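Local coordinates for uncharacterized protein TP-0789 domain-containing protein (Desulfovibrio piger ATCC 29098, PDB 4Z48) that is of unknown function but, as a LolA-like protein of the DUF1329 family with a signal sequence, may bind lipid or lipoprotein outside the cytoplasm, at residues K48-H53 / L64-R69. Sequence-based numbering, arbitrary orientation.
Sequences KTYSKH and LIVFDR
Lys48 and Asp68 are brought together by a bend at chi4 of the lysine (76°), whose chain is extended as far as CE, and by a chi1 of 48° that sets CG of Asp68 between its backbone N and carbonyl carbon. The two side chains cross at about a right angle, and NZ of Lys48 reaches OD2 of Asp68 at 3.4 Å, a salt bridge whose hydrogen bond is weak. A long, flexible lysine suits this partly exposed margin, where it can span the two strands, and the short carboxylate supplies the opposite charge; Lys48 also packs on Tyr29 and Glu31 of strand 27-38. On the face shared by Lys48, Leu64 and Val66, CG of Tyr50 lies beside its backbone N (chi1 -56°). The ring edge meets CG2 of Val66 (from CE1, 4.1 Å) and Leu64 O (from CD1, 3.6 Å), and CD1 also makes an apolar touch with CD2 of Leu64. An aromatic ring is broad enough to reach both aliphatic neighbours, and it also stacks on Tyr238. On the other face, Thr49 and Ile65 lie side by side, pointing the same way, with CG1 of Ile65 3.9 Å from OG1 of Thr49; like Val66, both are beta-branched and favour extended backbone. Along the backbone, Lys48 pairs with Val66 and Tyr50 with Leu64, each through two nearly straight hydrogen bonds, such as Tyr50 N to Leu64 O at 2.8 Å. The Thr49–Ile65 pair between them is non-hydrogen-bonded; there CA of Thr49 donates a C-H...O contact to Leu64 O (3.4 Å). Strand 27-38 flanks strand 41-54, and strand 77-82 flanks strand 60-69. This is the regular antiparallel pairing of a beta hairpin, strands 41-54 and 60-69, consistent with the unclosed antiparallel beta barrel of LolA-like proteins.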
loop_
_atom_site.group_PDB
_atom_site.type_symbol
_atom_site.label_atom_id
_atom_site.label_comp_id
_atom_site.label_asym_id
_atom_site.label_seq_id
_atom_site.Cartn_x
_atom_site.Cartn_y
_atom_site.Cartn_z
ATOM N N LYS A 48 -0.786 14.626 -0.022
ATOM C CA LYS A 48 -0.288 14.474 -1.386
ATOM C C LYS A 48 0.791 13.396 -1.350
ATOM O O LYS A 48 1.550 13.310 -0.376
ATOM C CB LYS A 48 0.258 15.790 -1.972
ATOM C CG LYS A 48 -0.799 16.856 -2.256
ATOM C CD LYS A 48 -0.160 18.207 -2.529
ATOM C CE LYS A 48 -1.203 19.218 -2.953
ATOM N NZ LYS A 48 -2.025 19.704 -1.813
ATOM N N THR A 49 0.830 12.535 -2.376
ATOM C CA THR A 49 1.827 11.486 -2.491
ATOM C C THR A 49 2.662 11.709 -3.749
ATOM O O THR A 49 2.115 11.817 -4.834
ATOM C CB THR A 49 1.190 10.051 -2.466
ATOM O OG1 THR A 49 0.421 9.881 -1.268
ATOM C CG2 THR A 49 2.246 8.945 -2.502
ATOM N N TYR A 50 3.982 11.682 -3.604
ATOM C CA TYR A 50 4.933 11.756 -4.732
ATOM C C TYR A 50 5.667 10.419 -4.803
ATOM O O TYR A 50 6.059 9.911 -3.760
ATOM C CB TYR A 50 5.938 12.910 -4.518
ATOM C CG TYR A 50 5.299 14.260 -4.303
ATOM C CD1 TYR A 50 4.889 14.667 -3.032
ATOM C CD2 TYR A 50 5.126 15.147 -5.361
ATOM C CE1 TYR A 50 4.275 15.900 -2.834
ATOM C CE2 TYR A 50 4.570 16.411 -5.161
ATOM C CZ TYR A 50 4.147 16.784 -3.895
ATOM O OH TYR A 50 3.579 18.025 -3.697
ATOM N N SER A 51 5.806 9.809 -5.996
ATOM C CA SER A 51 6.528 8.531 -6.093
ATOM C C SER A 51 7.381 8.527 -7.320
ATOM O O SER A 51 7.019 9.176 -8.297
ATOM C CB SER A 51 5.575 7.334 -6.121
ATOM O OG SER A 51 4.513 7.484 -5.197
ATOM N N LYS A 52 8.514 7.823 -7.279
ATOM C CA LYS A 52 9.412 7.725 -8.404
ATOM C C LYS A 52 10.231 6.452 -8.288
ATOM O O LYS A 52 10.665 6.099 -7.188
ATOM C CB LYS A 52 10.313 8.974 -8.492
ATOM C CG LYS A 52 11.151 9.052 -9.767
ATOM C CD LYS A 52 12.018 10.291 -9.786
ATOM C CE LYS A 52 12.858 10.306 -11.028
ATOM N NZ LYS A 52 13.610 11.579 -11.158
ATOM N N HIS A 53 10.410 5.746 -9.425
ATOM C CA HIS A 53 11.202 4.523 -9.503
ATOM C C HIS A 53 12.672 4.861 -9.475
ATOM O O HIS A 53 13.079 5.949 -9.916
ATOM C CB HIS A 53 10.826 3.693 -10.749
ATOM C CG HIS A 53 9.543 2.956 -10.547
ATOM N ND1 HIS A 53 8.324 3.588 -10.664
ATOM C CD2 HIS A 53 9.334 1.704 -10.077
ATOM C CE1 HIS A 53 7.411 2.681 -10.354
ATOM N NE2 HIS A 53 7.970 1.544 -9.964
ATOM N N LEU A 64 7.166 10.004 -1.146
ATOM C CA LEU A 64 7.075 11.116 -0.197
ATOM C C LEU A 64 5.589 11.408 0.010
ATOM O O LEU A 64 4.874 11.725 -0.958
ATOM C CB LEU A 64 7.869 12.390 -0.635
ATOM C CG LEU A 64 7.864 13.563 0.361
ATOM C CD1 LEU A 64 8.855 13.319 1.531
ATOM C CD2 LEU A 64 8.166 14.894 -0.348
ATOM N N ILE A 65 5.126 11.292 1.269
ATOM C CA ILE A 65 3.735 11.563 1.646
ATOM C C ILE A 65 3.739 12.838 2.466
ATOM O O ILE A 65 4.404 12.877 3.492
ATOM C CB ILE A 65 3.058 10.371 2.378
ATOM C CG1 ILE A 65 3.090 9.094 1.487
ATOM C CG2 ILE A 65 1.610 10.741 2.782
ATOM C CD1 ILE A 65 2.757 7.872 2.229
ATOM N N VAL A 66 3.041 13.889 1.989
ATOM C CA VAL A 66 3.000 15.186 2.670
ATOM C C VAL A 66 1.561 15.497 3.110
ATOM O O VAL A 66 0.687 15.659 2.249
ATOM C CB VAL A 66 3.552 16.337 1.786
ATOM C CG1 VAL A 66 3.612 17.637 2.589
ATOM C CG2 VAL A 66 4.931 16.012 1.222
ATOM N N PHE A 67 1.322 15.589 4.432
ATOM C CA PHE A 67 -0.004 15.937 4.983
ATOM C C PHE A 67 -0.187 17.450 5.008
ATOM O O PHE A 67 0.715 18.202 5.432
ATOM C CB PHE A 67 -0.177 15.359 6.419
ATOM C CG PHE A 67 -0.348 13.863 6.366
ATOM C CD1 PHE A 67 0.762 13.019 6.323
ATOM C CD2 PHE A 67 -1.608 13.298 6.280
ATOM C CE1 PHE A 67 0.610 11.637 6.179
ATOM C CE2 PHE A 67 -1.763 11.907 6.182
ATOM C CZ PHE A 67 -0.649 11.092 6.101
ATOM N N ASP A 68 -1.378 17.904 4.669
ATOM C CA ASP A 68 -1.576 19.354 4.702
ATOM C C ASP A 68 -2.697 19.766 5.650
ATOM O O ASP A 68 -2.707 20.908 6.075
ATOM C CB ASP A 68 -1.855 19.887 3.284
ATOM C CG ASP A 68 -2.901 19.080 2.534
ATOM O OD1 ASP A 68 -4.007 18.917 3.066
ATOM O OD2 ASP A 68 -2.625 18.664 1.388
ATOM N N ARG A 69 -3.687 18.872 5.897
ATOM C CA ARG A 69 -4.860 19.167 6.728
ATOM C C ARG A 69 -5.294 17.935 7.528
ATOM O O ARG A 69 -5.064 16.811 7.068
ATOM C CB ARG A 69 -6.059 19.666 5.856
ATOM C CG ARG A 69 -5.840 20.925 5.003
ATOM C CD ARG A 69 -5.915 22.231 5.777
ATOM N NE ARG A 69 -7.265 22.466 6.279
ATOM C CZ ARG A 69 -7.555 23.138 7.387
ATOM N NH1 ARG A 69 -6.587 23.686 8.115
ATOM N NH2 ARG A 69 -8.814 23.280 7.767
#